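Local coordinates for Lactamase_B domain-containing protein (Bacillus lehensis G1, PDB 7EV5) that probably acts as a two-zinc hydrolase of the metallo-beta-lactamase superfamily, resembling both B3 metallo-beta-lactamases and glyoxalase II, at residues 23-28 against 116-121; 123-128 against 136-141; 145-150 against 186-191; 150-155 against 198-203. One frame throughout, in Å; residues are numbered along the deposited sequence. Where two conformers were deposited one is given.

Contact 1 (23-28 against 116-121)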
loop_
_atom_site.group_PDB
_atom_site.type_symbol
_atom_site.label_atom_id
_atom_site.label_comp_id
_atom_site.label_asym_id
_atom_site.label_seq_id
_atom_site.Cartn_x
_atom_site.Cartn_y
_atom_site.Cartn_z
ATOM N N GLU A 23 16.611 9.368 4.523
ATOM C CA GLU A 23 16.234 7.965 4.482
ATOM C C GLU A 23 14.767 7.863 4.103
ATOM O O GLU A 23 13.989 8.800 4.301
ATOM C CB GLU A 23 16.447 7.324 5.845
ATOM C CG GLU A 23 17.888 7.365 6.307
ATOM C CD GLU A 23 18.026 7.032 7.779
ATOM O OE1 GLU A 23 17.198 7.506 8.588
ATOM O OE2 GLU A 23 18.965 6.284 8.124
ATOM N N ALA A 24 14.386 6.712 3.552
ATOM C CA ALA A 24 13.055 6.629 2.974
ATOM C C ALA A 24 12.455 5.237 3.116
ATOM O O ALA A 24 13.164 4.229 3.179
ATOM C CB ALA A 24 13.080 7.009 1.495
ATOM N N VAL A 25 11.124 5.208 3.115
ATOM C CA VAL A 25 10.322 3.988 3.076
ATOM C C VAL A 25 9.438 4.070 1.837
ATOM O O VAL A 25 8.808 5.104 1.590
ATOM C CB VAL A 25 9.472 3.840 4.357
ATOM C CG1 VAL A 25 8.663 2.545 4.343
ATOM C CG2 VAL A 25 10.369 3.863 5.584
ATOM N N ILE A 26 9.407 2.989 1.055
ATOM C CA ILE A 26 8.668 2.931 -0.203
ATOM C C ILE A 26 7.433 2.069 0.012
ATOM O O ILE A 26 7.546 0.959 0.540
ATOM C CB ILE A 26 9.536 2.335 -1.323
ATOM C CG1 ILE A 26 10.799 3.179 -1.556
ATOM C CG2 ILE A 26 8.709 2.197 -2.595
ATOM C CD1 ILE A 26 11.810 2.528 -2.506
ATOM N N PHE A 27 6.264 2.565 -0.406
ATOM C CA PHE A 27 5.021 1.799 -0.372
ATOM C C PHE A 27 4.553 1.529 -1.789
ATOM O O PHE A 27 4.525 2.445 -2.616
ATOM C CB PHE A 27 3.918 2.579 0.346
ATOM C CG PHE A 27 4.218 2.852 1.781
ATOM C CD1 PHE A 27 3.772 2.002 2.774
ATOM C CD2 PHE A 27 4.979 3.949 2.137
ATOM C CE1 PHE A 27 4.066 2.256 4.099
ATOM C CE2 PHE A 27 5.287 4.202 3.461
ATOM C CZ PHE A 27 4.822 3.359 4.441
ATOM N N ASP A 28 4.176 0.284 -2.057
ATOM C CA ASP A 28 3.456 -0.088 -3.269
ATOM C C ASP A 28 4.063 0.428 -4.576
ATOM O O ASP A 28 3.409 1.174 -5.314
ATOM C CB ASP A 28 1.992 0.333 -3.174
ATOM C CG ASP A 28 1.228 -0.394 -2.087
ATOM O OD1 ASP A 28 1.819 -1.199 -1.341
ATOM O OD2 ASP A 28 0.003 -0.152 -1.966
ATOM N N LEU A 116 5.515 -1.880 13.672
ATOM C CA LEU A 116 6.628 -2.201 12.787
ATOM C C LEU A 116 7.559 -0.998 12.766
ATOM O O LEU A 116 7.113 0.128 12.516
ATOM C CB LEU A 116 6.120 -2.483 11.366
ATOM C CG LEU A 116 7.174 -2.681 10.285
ATOM C CD1 LEU A 116 8.075 -3.857 10.633
ATOM C CD2 LEU A 116 6.488 -2.899 8.940
ATOM N N THR A 117 8.845 -1.231 13.022
ATOM C CA THR A 117 9.844 -0.171 12.986
ATOM C C THR A 117 10.830 -0.428 11.853
ATOM O O THR A 117 11.442 -1.497 11.788
ATOM C CB THR A 117 10.556 -0.044 14.330
ATOM O OG1 THR A 117 9.604 0.365 15.319
ATOM C CG2 THR A 117 11.656 0.993 14.247
ATOM N N ILE A 118 10.960 0.548 10.958
ATOM C CA ILE A 118 11.892 0.506 9.837
ATOM C C ILE A 118 12.878 1.643 10.070
ATOM O O ILE A 118 12.540 2.814 9.861
ATOM C CB ILE A 118 11.175 0.678 8.484
ATOM C CG1 ILE A 118 10.086 -0.393 8.269
ATOM C CG2 ILE A 118 12.196 0.673 7.331
ATOM C CD1 ILE A 118 10.612 -1.808 8.128
ATOM N N GLY A 119 14.090 1.310 10.496
ATOM C CA GLY A 119 15.024 2.366 10.864
ATOM C C GLY A 119 14.446 3.161 12.021
ATOM O O GLY A 119 14.090 2.600 13.062
ATOM N N THR A 120 14.320 4.478 11.856
ATOM C CA THR A 120 13.661 5.299 12.866
ATOM C C THR A 120 12.202 5.608 12.539
ATOM O O THR A 120 11.575 6.405 13.244
ATOM C CB THR A 120 14.439 6.591 13.140
ATOM O OG1 THR A 120 14.687 7.277 11.910
ATOM C CG2 THR A 120 15.759 6.293 13.845
ATOM N N PHE A 121 11.640 4.998 11.497
ATOM C CA PHE A 121 10.220 5.147 11.196
ATOM C C PHE A 121 9.446 4.075 11.948
ATOM O O PHE A 121 9.683 2.880 11.741
ATOM C CB PHE A 121 9.951 4.959 9.703
ATOM C CG PHE A 121 10.712 5.894 8.805
ATOM C CD1 PHE A 121 10.177 7.123 8.441
ATOM C CD2 PHE A 121 11.942 5.531 8.299
ATOM C CE1 PHE A 121 10.868 7.970 7.591
ATOM C CE2 PHE A 121 12.646 6.383 7.451
ATOM C CZ PHE A 121 12.101 7.605 7.096
HETATM O O HOH W 1 15.585 5.385 9.664
HETATM O O HOH W 2 17.154 8.227 11.285
#
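Val25 and Ile118 lie with their CA atoms 7.8 Å apart, and no backbone hydrogen bond joins strand 23-27 to segment 116-121, which instead curls into a tight type II' turn. Paired bonds between Ile118 and Phe121 close that turn. Its second position is Gly119, whose backbone angles (62°/-124°) are easily adopted by a residue without a side chain. Between the two segments, Val25 and Phe121 carry most of the packing. Val25 CG2, turned anti to the carbonyl carbon, stands 3.6 Å from Phe121 CD2 and makes a CH-pi contact over the ring face, shifted toward the rim, 23° off the normal. The same methyl also reaches Ile118 CG2 at 4.1 Å, so the small branched residue fills the angle between an aromatic face and an aliphatic branch. At the ring's edge, Phe121 CZ meets Glu23 O at 3.6 Å. Further out the contact turns polar: Glu23 OE1, also bonded to Asn19, accepts from two waters, one held by Thr120 N (2.7 Å) and the other bonded to Thr120 OG1. Leu17 and Leu48 extend the apolar layer between two sheets packed face to face, as in the alpha-beta/beta-alpha sandwich of the metallo-beta-lactamase fold.

Contact 2 (123-128 against 136-141)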
loop_
_atom_site.group_PDB
_atom_site.type_symbol
_atom_site.label_atom_id
_atom_site.label_comp_id
_atom_site.label_asym_id
_atom_site.label_seq_id
_atom_site.Cartn_x
_atom_site.Cartn_y
_atom_site.Cartn_z
ATOM N N PHE A 123 5.611 2.483 12.688
ATOM C CA PHE A 123 4.261 2.395 12.167
ATOM C C PHE A 123 3.418 1.534 13.085
ATOM O O PHE A 123 3.913 0.568 13.676
ATOM C CB PHE A 123 4.264 1.705 10.798
ATOM C CG PHE A 123 5.138 2.377 9.787
ATOM C CD1 PHE A 123 4.680 3.476 9.077
ATOM C CD2 PHE A 123 6.410 1.905 9.540
ATOM C CE1 PHE A 123 5.495 4.100 8.138
ATOM C CE2 PHE A 123 7.225 2.514 8.606
ATOM C CZ PHE A 123 6.769 3.609 7.901
ATOM N N SER A 124 2.157 1.911 13.220
ATOM C CA SER A 124 1.136 1.000 13.705
ATOM C C SER A 124 0.578 0.250 12.504
ATOM O O SER A 124 0.344 0.835 11.442
ATOM C CB SER A 124 0.013 1.771 14.396
ATOM O OG SER A 124 0.419 2.239 15.668
ATOM N N VAL A 125 0.389 -1.052 12.658
ATOM C CA VAL A 125 -0.049 -1.904 11.559
ATOM C C VAL A 125 -1.440 -2.432 11.861
ATOM O O VAL A 125 -1.678 -3.023 12.923
ATOM C CB VAL A 125 0.933 -3.061 11.327
ATOM C CG1 VAL A 125 0.421 -3.971 10.238
ATOM C CG2 VAL A 125 2.322 -2.517 11.003
ATOM N N PHE A 126 -2.356 -2.235 10.924
ATOM C CA PHE A 126 -3.697 -2.778 11.028
ATOM C C PHE A 126 -3.921 -3.764 9.896
ATOM O O PHE A 126 -3.579 -3.485 8.745
ATOM C CB PHE A 126 -4.731 -1.665 10.925
ATOM C CG PHE A 126 -4.631 -0.641 12.023
ATOM C CD1 PHE A 126 -5.350 -0.792 13.195
ATOM C CD2 PHE A 126 -3.815 0.462 11.884
ATOM C CE1 PHE A 126 -5.266 0.160 14.202
ATOM C CE2 PHE A 126 -3.719 1.417 12.890
ATOM C CZ PHE A 126 -4.447 1.257 14.050
ATOM N N HIS A 127 -4.510 -4.907 10.219
ATOM C CA HIS A 127 -4.909 -5.862 9.195
ATOM C C HIS A 127 -6.304 -5.449 8.732
ATOM O O HIS A 127 -7.254 -5.466 9.521
ATOM C CB HIS A 127 -4.862 -7.293 9.742
ATOM C CG HIS A 127 -5.147 -8.342 8.708
ATOM N ND1 HIS A 127 -5.840 -9.498 8.996
ATOM C CD2 HIS A 127 -4.850 -8.404 7.387
ATOM C CE1 HIS A 127 -5.952 -10.230 7.900
ATOM N NE2 HIS A 127 -5.361 -9.586 6.908
ATOM N N THR A 128 -6.424 -5.024 7.467
ATOM C CA THR A 128 -7.635 -4.377 6.958
ATOM C C THR A 128 -8.115 -5.075 5.693
ATOM O O THR A 128 -8.118 -4.483 4.598
ATOM C CB THR A 128 -7.408 -2.886 6.694
ATOM O OG1 THR A 128 -6.246 -2.703 5.877
ATOM C CG2 THR A 128 -7.201 -2.133 7.998
ATOM N N VAL A 136 -3.117 -4.721 4.407
ATOM C CA VAL A 136 -2.741 -4.092 5.660
ATOM C C VAL A 136 -2.626 -2.595 5.438
ATOM O O VAL A 136 -2.450 -2.106 4.318
ATOM C CB VAL A 136 -1.443 -4.643 6.290
ATOM C CG1 VAL A 136 -1.565 -6.138 6.570
ATOM C CG2 VAL A 136 -0.257 -4.345 5.406
ATOM N N SER A 137 -2.800 -1.862 6.533
ATOM C CA SER A 137 -2.670 -0.406 6.548
ATOM C C SER A 137 -1.587 -0.001 7.536
ATOM O O SER A 137 -1.555 -0.494 8.672
ATOM C CB SER A 137 -3.993 0.250 6.926
ATOM O OG SER A 137 -4.986 -0.094 5.978
ATOM N N TYR A 138 -0.708 0.892 7.105
ATOM C CA TYR A 138 0.437 1.317 7.903
ATOM C C TYR A 138 0.191 2.747 8.373
ATOM O O TYR A 138 0.156 3.674 7.557
ATOM C CB TYR A 138 1.710 1.273 7.065
ATOM C CG TYR A 138 2.039 -0.069 6.425
ATOM C CD1 TYR A 138 2.775 -1.021 7.114
ATOM C CD2 TYR A 138 1.633 -0.369 5.126
ATOM C CE1 TYR A 138 3.106 -2.230 6.541
ATOM C CE2 TYR A 138 1.972 -1.577 4.531
ATOM C CZ TYR A 138 2.706 -2.503 5.254
ATOM O OH TYR A 138 3.051 -3.707 4.695
ATOM N N TYR A 139 0.021 2.929 9.677
ATOM C CA TYR A 139 -0.243 4.242 10.254
ATOM C C TYR A 139 1.059 4.832 10.781
ATOM O O TYR A 139 1.719 4.237 11.639
ATOM C CB TYR A 139 -1.270 4.115 11.376
ATOM C CG TYR A 139 -1.544 5.384 12.150
ATOM C CD1 TYR A 139 -1.930 6.547 11.507
ATOM C CD2 TYR A 139 -1.460 5.399 13.535
ATOM C CE1 TYR A 139 -2.193 7.714 12.222
ATOM C CE2 TYR A 139 -1.725 6.549 14.254
ATOM C CZ TYR A 139 -2.092 7.702 13.592
ATOM O OH TYR A 139 -2.358 8.844 14.315
ATOM N N TYR A 140 1.432 5.998 10.253
ATOM C CA TYR A 140 2.628 6.729 10.666
ATOM C C TYR A 140 2.170 7.905 11.522
ATOM O O TYR A 140 1.753 8.941 10.999
ATOM C CB TYR A 140 3.347 7.223 9.418
ATOM C CG TYR A 140 4.677 7.891 9.647
ATOM C CD1 TYR A 140 5.709 7.230 10.302
ATOM C CD2 TYR A 140 4.911 9.188 9.181
ATOM C CE1 TYR A 140 6.944 7.839 10.484
ATOM C CE2 TYR A 140 6.143 9.806 9.368
ATOM C CZ TYR A 140 7.149 9.120 10.020
ATOM O OH TYR A 140 8.379 9.714 10.212
ATOM N N GLN A 141 2.258 7.751 12.846
ATOM C CA GLN A 141 1.695 8.766 13.734
ATOM C C GLN A 141 2.453 10.090 13.636
ATOM O O GLN A 141 1.838 11.164 13.698
ATOM C CB GLN A 141 1.652 8.246 15.176
ATOM C CG GLN A 141 1.004 9.220 16.149
ATOM C CD GLN A 141 0.365 8.533 17.338
ATOM O OE1 GLN A 141 0.540 7.332 17.547
ATOM N NE2 GLN A 141 -0.382 9.298 18.130
HETATM O O HOH W 3 -4.915 -2.060 3.108
#
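Phe123 and Tyr140 meet at one end of the paired strands 123-127 and 136-140, their rings tilted 43° to each other. Phe123 CE1 comes to 3.8 Å from Tyr140 CD1; Tyr140 reaches it by turning CG anti to the backbone N (chi1 -174°), while Leu17 touches both residues. Val125 and Tyr138 point the same way side by side, the CG2 methyl 4.2 Å from Tyr138 CD1, and the phenol ends on Leu52 O. The backbones run antiparallel as a beta hairpin of the second sheet of the fold, with hydrogen-bonded pairs at Ser124-Tyr139 and Phe126-Ser137. Phe126 N gives Ser137 O a nearly straight bond, 174° at the hydrogen. On the face carrying these pairs, Phe126 presents its ring edge to Tyr139, CE2 lying 3.9 Å from Tyr139 CB in the ring plane. Tyr139 differs from Phe126, its CG trans to the backbone N, laying its own edge beside Ser124 CB. At the end of strand 123-127 facing the zinc site, the Thr128 side chain about 11 Å from the metal, two hydroxyls meet: Ser137 OG donates to Thr128 OG1 (2.9 Å), and Thr128 OG1 donates to a water that also bonds Val136 O. His127 NE2 is bonded to Pro133 O.

Contact 3 (145-150 against 186-191). With ZN (zinc ion), chain C.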
loop_
_atom_site.group_PDB
_atom_site.type_symbol
_atom_site.label_atom_id
_atom_site.label_comp_id
_atom_site.label_asym_id
_atom_site.label_seq_id
_atom_site.Cartn_x
_atom_site.Cartn_y
_atom_site.Cartn_z
ATOM N N VAL A 145 -0.269 10.235 8.901
ATOM C CA VAL A 145 -0.609 9.736 7.577
ATOM C C VAL A 145 -0.783 8.226 7.651
ATOM O O VAL A 145 -0.026 7.536 8.342
ATOM C CB VAL A 145 0.435 10.149 6.510
ATOM C CG1 VAL A 145 1.836 9.783 6.936
ATOM C CG2 VAL A 145 0.108 9.538 5.154
ATOM N N LEU A 146 -1.788 7.723 6.939
ATOM C CA LEU A 146 -2.139 6.310 6.915
ATOM C C LEU A 146 -1.976 5.805 5.489
ATOM O O LEU A 146 -2.662 6.275 4.575
ATOM C CB LEU A 146 -3.587 6.123 7.373
ATOM C CG LEU A 146 -4.138 4.691 7.317
ATOM C CD1 LEU A 146 -3.552 3.836 8.422
ATOM C CD2 LEU A 146 -5.667 4.740 7.408
ATOM N N PHE A 147 -1.088 4.832 5.299
ATOM C CA PHE A 147 -0.906 4.206 3.990
ATOM C C PHE A 147 -1.773 2.955 4.002
ATOM O O PHE A 147 -1.352 1.897 4.459
ATOM C CB PHE A 147 0.571 3.921 3.746
ATOM C CG PHE A 147 1.427 5.153 3.856
ATOM C CD1 PHE A 147 1.557 6.008 2.777
ATOM C CD2 PHE A 147 2.067 5.472 5.046
ATOM C CE1 PHE A 147 2.323 7.143 2.860
ATOM C CE2 PHE A 147 2.837 6.623 5.144
ATOM C CZ PHE A 147 2.967 7.464 4.055
ATOM N N SER A 148 -3.005 3.095 3.505
ATOM C CA SER A 148 -4.041 2.077 3.670
ATOM C C SER A 148 -4.393 1.336 2.381
ATOM O O SER A 148 -5.400 0.625 2.345
ATOM C CB SER A 148 -5.296 2.693 4.293
ATOM O OG SER A 148 -5.620 3.941 3.690
ATOM N N GLY A 149 -3.602 1.486 1.327
ATOM C CA GLY A 149 -3.877 0.722 0.122
ATOM C C GLY A 149 -5.264 0.991 -0.428
ATOM O O GLY A 149 -5.694 2.142 -0.566
ATOM N N ASP A 150 -5.983 -0.084 -0.761
ATOM C CA ASP A 150 -7.219 0.020 -1.526
ATOM C C ASP A 150 -8.459 -0.175 -0.668
ATOM O O ASP A 150 -9.493 -0.599 -1.177
ATOM C CB ASP A 150 -7.207 -0.945 -2.714
ATOM C CG ASP A 150 -6.193 -0.558 -3.783
ATOM O OD1 ASP A 150 -5.456 0.429 -3.590
ATOM O OD2 ASP A 150 -6.121 -1.278 -4.803
ATOM N N ILE A 186 -4.118 11.868 7.198
ATOM C CA ILE A 186 -4.220 11.765 5.748
ATOM C C ILE A 186 -4.409 10.306 5.362
ATOM O O ILE A 186 -3.696 9.419 5.852
ATOM C CB ILE A 186 -2.975 12.369 5.084
ATOM C CG1 ILE A 186 -3.001 13.897 5.224
ATOM C CG2 ILE A 186 -2.878 11.954 3.625
ATOM C CD1 ILE A 186 -1.690 14.568 4.827
ATOM N N VAL A 187 -5.400 10.047 4.511
ATOM C CA VAL A 187 -5.604 8.724 3.929
ATOM C C VAL A 187 -4.835 8.703 2.613
ATOM O O VAL A 187 -5.237 9.331 1.625
ATOM C CB VAL A 187 -7.088 8.405 3.744
ATOM C CG1 VAL A 187 -7.269 7.056 3.047
ATOM C CG2 VAL A 187 -7.782 8.389 5.094
ATOM N N ALA A 188 -3.688 8.022 2.617
ATOM C CA ALA A 188 -2.828 7.902 1.438
ATOM C C ALA A 188 -3.140 6.533 0.842
ATOM O O ALA A 188 -2.585 5.511 1.248
ATOM C CB ALA A 188 -1.359 8.058 1.825
ATOM N N SER A 189 -4.057 6.522 -0.117
ATOM C CA SER A 189 -4.641 5.309 -0.663
ATOM C C SER A 189 -4.019 4.947 -2.003
ATOM O O SER A 189 -3.206 5.678 -2.572
ATOM C CB SER A 189 -6.154 5.477 -0.808
ATOM O OG SER A 189 -6.441 6.361 -1.877
ATOM N N GLY A 190 -4.397 3.771 -2.497
ATOM C CA GLY A 190 -3.785 3.247 -3.699
ATOM C C GLY A 190 -4.241 3.904 -4.984
ATOM O O GLY A 190 -3.572 3.737 -6.001
ATOM N N HIS A 191 -5.368 4.611 -4.975
ATOM C CA HIS A 191 -5.904 5.142 -6.225
ATOM C C HIS A 191 -6.563 6.485 -5.960
ATOM O O HIS A 191 -7.364 6.601 -5.033
ATOM C CB HIS A 191 -6.920 4.153 -6.825
ATOM C CG HIS A 191 -6.326 2.804 -7.119
ATOM N ND1 HIS A 191 -5.708 2.509 -8.313
ATOM C CD2 HIS A 191 -6.220 1.686 -6.358
ATOM C CE1 HIS A 191 -5.254 1.270 -8.284
ATOM N NE2 HIS A 191 -5.546 0.747 -7.104
HETATM ZN ZN ZN C . -4.916 -1.061 -6.444
HETATM O O HOH W 4 -1.380 3.123 0.555
HETATM O O HOH W 5 -5.460 -2.974 -6.661
#
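Leu146 and Val187 are partners in two parallel strands, 145-149 and 186-189, whose axes approach to 4.8 Å at 28° and whose backbones exchange bonds from Leu146 N to Ile186 O and from Ala188 N to Leu146 O. On one face, Ala188 is small enough to sit under larger neighbours: its CB lies 3.7 Å from Phe147 CD1 and 3.9 Å from Val145 CG2. The latter methyl, anti to the backbone N, also rests over the rim of the Phe147 ring. Phe147 stacks in turn on Phe27 of the other sheet. Further along, Gly190 N donates to Gly149 O from well above the carbonyl plane, a sign that the strands are bending into loops. A water accepts from Gly149 N and donates to Ala188 O, filling in where the direct bond from Ser148 N is weak.

Beyond the strand ends the contact becomes metal chemistry. Asp150 OD2 and His191 NE2 each bind the zinc ion at 2.0 Å, with the carboxylate and imidazole planes 56° apart and the Asp150 carboxylate lying at the edge of the ring. Gly190 makes the approach possible, because Asp150 OD1 stands 3.3 Å from its CA, where a side chain would otherwise be. Gly149 meanwhile adopts a positive phi of 58° in the turn leading to Asp150. A water, Asp58 and His59 complete this zinc's shell, while Asp150 also belongs to the site of His54, His56 and His131: the dinuclear centre of the metallo-beta-lactamase superfamily, set at the C-terminal ends of its strands.

Contact 4 (150-155 against 198-203). With ZN (zinc ion), chain C.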
loop_
_atom_site.group_PDB
_atom_site.type_symbol
_atom_site.label_atom_id
_atom_site.label_comp_id
_atom_site.label_asym_id
_atom_site.label_seq_id
_atom_site.Cartn_x
_atom_site.Cartn_y
_atom_site.Cartn_z
ATOM N N ASP A 150 -5.983 -0.084 -0.761
ATOM C CA ASP A 150 -7.219 0.020 -1.526
ATOM C C ASP A 150 -8.459 -0.175 -0.668
ATOM O O ASP A 150 -9.493 -0.599 -1.177
ATOM C CB ASP A 150 -7.207 -0.945 -2.714
ATOM C CG ASP A 150 -6.193 -0.558 -3.783
ATOM O OD1 ASP A 150 -5.456 0.429 -3.590
ATOM O OD2 ASP A 150 -6.121 -1.278 -4.803
ATOM N N VAL A 151 -8.388 0.164 0.615
ATOM C CA VAL A 151 -9.554 0.023 1.481
ATOM C C VAL A 151 -10.500 1.209 1.323
ATOM O O VAL A 151 -11.713 1.041 1.131
ATOM C CB VAL A 151 -9.082 -0.152 2.936
ATOM C CG1 VAL A 151 -10.254 -0.096 3.886
ATOM C CG2 VAL A 151 -8.340 -1.478 3.087
ATOM N N LEU A 152 -9.958 2.421 1.410
ATOM C CA LEU A 152 -10.737 3.651 1.497
ATOM C C LEU A 152 -10.121 4.668 0.554
ATOM O O LEU A 152 -8.922 4.948 0.641
ATOM C CB LEU A 152 -10.705 4.199 2.931
ATOM C CG LEU A 152 -11.385 5.543 3.194
ATOM C CD1 LEU A 152 -12.882 5.471 2.895
ATOM C CD2 LEU A 152 -11.131 6.016 4.614
ATOM N N PHE A 153 -10.930 5.224 -0.344
ATOM C CA PHE A 153 -10.464 6.251 -1.260
ATOM C C PHE A 153 -11.217 7.536 -0.974
ATOM O O PHE A 153 -12.175 7.567 -0.197
ATOM C CB PHE A 153 -10.744 5.855 -2.713
ATOM C CG PHE A 153 -10.200 4.507 -3.102
ATOM C CD1 PHE A 153 -8.832 4.254 -3.081
ATOM C CD2 PHE A 153 -11.052 3.496 -3.528
ATOM C CE1 PHE A 153 -8.330 3.006 -3.466
ATOM C CE2 PHE A 153 -10.558 2.251 -3.912
ATOM C CZ PHE A 153 -9.191 2.000 -3.877
ATOM N N GLN A 154 -10.778 8.614 -1.615
ATOM C CA GLN A 154 -11.561 9.840 -1.614
ATOM C C GLN A 154 -12.850 9.585 -2.382
ATOM O O GLN A 154 -12.821 9.311 -3.584
ATOM C CB GLN A 154 -10.759 10.953 -2.276
ATOM C CG GLN A 154 -11.425 12.312 -2.187
ATOM C CD GLN A 154 -10.745 13.326 -3.073
ATOM O OE1 GLN A 154 -10.758 13.204 -4.301
ATOM N NE2 GLN A 154 -10.117 14.322 -2.456
ATOM N N GLN A 155 -13.982 9.623 -1.679
ATOM C CA GLN A 155 -15.328 9.477 -2.242
ATOM C C GLN A 155 -15.717 8.058 -2.655
ATOM O O GLN A 155 -16.796 7.875 -3.233
ATOM C CB GLN A 155 -15.607 10.451 -3.398
ATOM C CG GLN A 155 -15.762 11.897 -2.975
ATOM C CD GLN A 155 -17.008 12.109 -2.143
ATOM O OE1 GLN A 155 -16.930 12.450 -0.964
ATOM N NE2 GLN A 155 -18.167 11.899 -2.752
ATOM N N GLY A 198 -11.405 12.483 8.559
ATOM C CA GLY A 198 -12.566 13.311 8.852
ATOM C C GLY A 198 -13.380 13.640 7.618
ATOM O O GLY A 198 -14.610 13.594 7.645
ATOM N N GLN A 199 -12.704 13.961 6.511
ATOM C CA GLN A 199 -13.429 14.290 5.289
ATOM C C GLN A 199 -14.242 13.107 4.779
ATOM O O GLN A 199 -15.363 13.284 4.290
ATOM C CB GLN A 199 -12.460 14.789 4.218
ATOM C CG GLN A 199 -11.946 16.195 4.481
ATOM C CD GLN A 199 -13.058 17.183 4.767
ATOM O OE1 GLN A 199 -13.986 17.341 3.967
ATOM N NE2 GLN A 199 -12.974 17.855 5.914
ATOM N N GLU A 200 -13.699 11.891 4.876
ATOM C CA GLU A 200 -14.445 10.738 4.380
ATOM C C GLU A 200 -15.593 10.387 5.317
ATOM O O GLU A 200 -16.679 10.006 4.865
ATOM C CB GLU A 200 -13.515 9.545 4.152
ATOM C CG GLU A 200 -12.499 9.773 3.030
ATOM C CD GLU A 200 -13.124 10.363 1.781
ATOM O OE1 GLU A 200 -14.086 9.770 1.258
ATOM O OE2 GLU A 200 -12.641 11.420 1.313
ATOM N N MET A 201 -15.365 10.513 6.625
ATOM C CA MET A 201 -16.436 10.294 7.593
ATOM C C MET A 201 -17.630 11.193 7.299
ATOM O O MET A 201 -18.784 10.771 7.433
ATOM C CB MET A 201 -15.895 10.554 8.999
ATOM C CG MET A 201 -16.852 10.256 10.146
ATOM S SD MET A 201 -16.027 10.452 11.740
ATOM C CE MET A 201 -14.368 9.916 11.322
ATOM N N ASP A 202 -17.373 12.431 6.893
ATOM C CA ASP A 202 -18.436 13.396 6.670
ATOM C C ASP A 202 -19.023 13.357 5.265
ATOM O O ASP A 202 -20.167 13.788 5.082
ATOM C CB ASP A 202 -17.926 14.810 6.963
ATOM C CG ASP A 202 -17.548 15.001 8.418
ATOM O OD1 ASP A 202 -17.936 14.154 9.254
ATOM O OD2 ASP A 202 -16.858 15.997 8.725
ATOM N N HIS A 203 -18.288 12.858 4.269
ATOM C CA HIS A 203 -18.736 13.034 2.892
ATOM C C HIS A 203 -18.641 11.812 1.987
ATOM O O HIS A 203 -19.143 11.884 0.862
ATOM C CB HIS A 203 -18.003 14.211 2.225
ATOM C CG HIS A 203 -17.915 15.434 3.087
ATOM N ND1 HIS A 203 -19.026 16.057 3.613
ATOM C CD2 HIS A 203 -16.847 16.149 3.512
ATOM C CE1 HIS A 203 -18.647 17.101 4.328
ATOM N NE2 HIS A 203 -17.328 17.180 4.282
HETATM ZN ZN ZN C . -4.916 -1.061 -6.444
HETATM O O HOH W 5 -5.460 -2.974 -6.661
#
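Gln155 N donates to Glu200 OE1 at 2.9 Å in an almost straight bond (168° at the hydrogen), arriving 37° above the carboxylate plane. This is the one hydrogen bond assigned between segment 150-155 and the helical segment 198-203. A long acid suits the position, since Glu200 has to span from the helix to a turn of backbone, and it does so with a bend at chi2 that brings the carboxylate over Gln154 and Gln155. There OE2 comes to 3.5 Å from Gln154 CA, and Glu200 crosses the Gln154 side chain at about a right angle, OE2 lying 3.8 Å from CG in one of the two Gln154 conformers. Nearer the helix axis, Glu200 CB touches Leu152 CD2 at 4.3 Å, adding an apolar footing to the polar grip. The Gln155 side chain folds back beside the last turn of helix near His203, though the setting of its amide is uncertain.

A second shell steadies the acid: Thr195 bonds OE2, and Asn204 donates to OE1, so that OE1 has two donors. The backbone N-H of Gln155 is presented from a residue of positive phi (74°), part of the turn between the short strands 152-153 and 156-157. Phe153 points the other way from the helix, and its ring edge meets the zinc ligand Asp150, CZ lying 3.9 Å from Asp150 CG.

Outward from here, Leu152 rests on Val187 of strand 186-189 and on Ile178, while Val151 packs against Leu170, Ile174 and Ile178 of helix 167-178. The chain leaving the metal site is thus lodged between that helix, strand 186-189 of the second sheet and helix 197-203.

In the fold
From the N terminus, contact 1 comes first, bringing 116-121 back to strand 23-27 after 87 intervening residues and setting the two sheets against each other. The chain then continues straight into contact 2, a hairpin closing a seven-residue loop; strand 121-127 pairs with 115-118, linking the two contacts within one sheet. Strand 136-140 next pairs with 145-149, which carries the sheet into contact 3, closed only after an excursion of 35 residues that includes helix 167-178. Contacts 3 and 4 cross, because their segments alternate along the chain and share Asp150. Contact 4 thereby fastens the last helix to the loop leaving the zinc site.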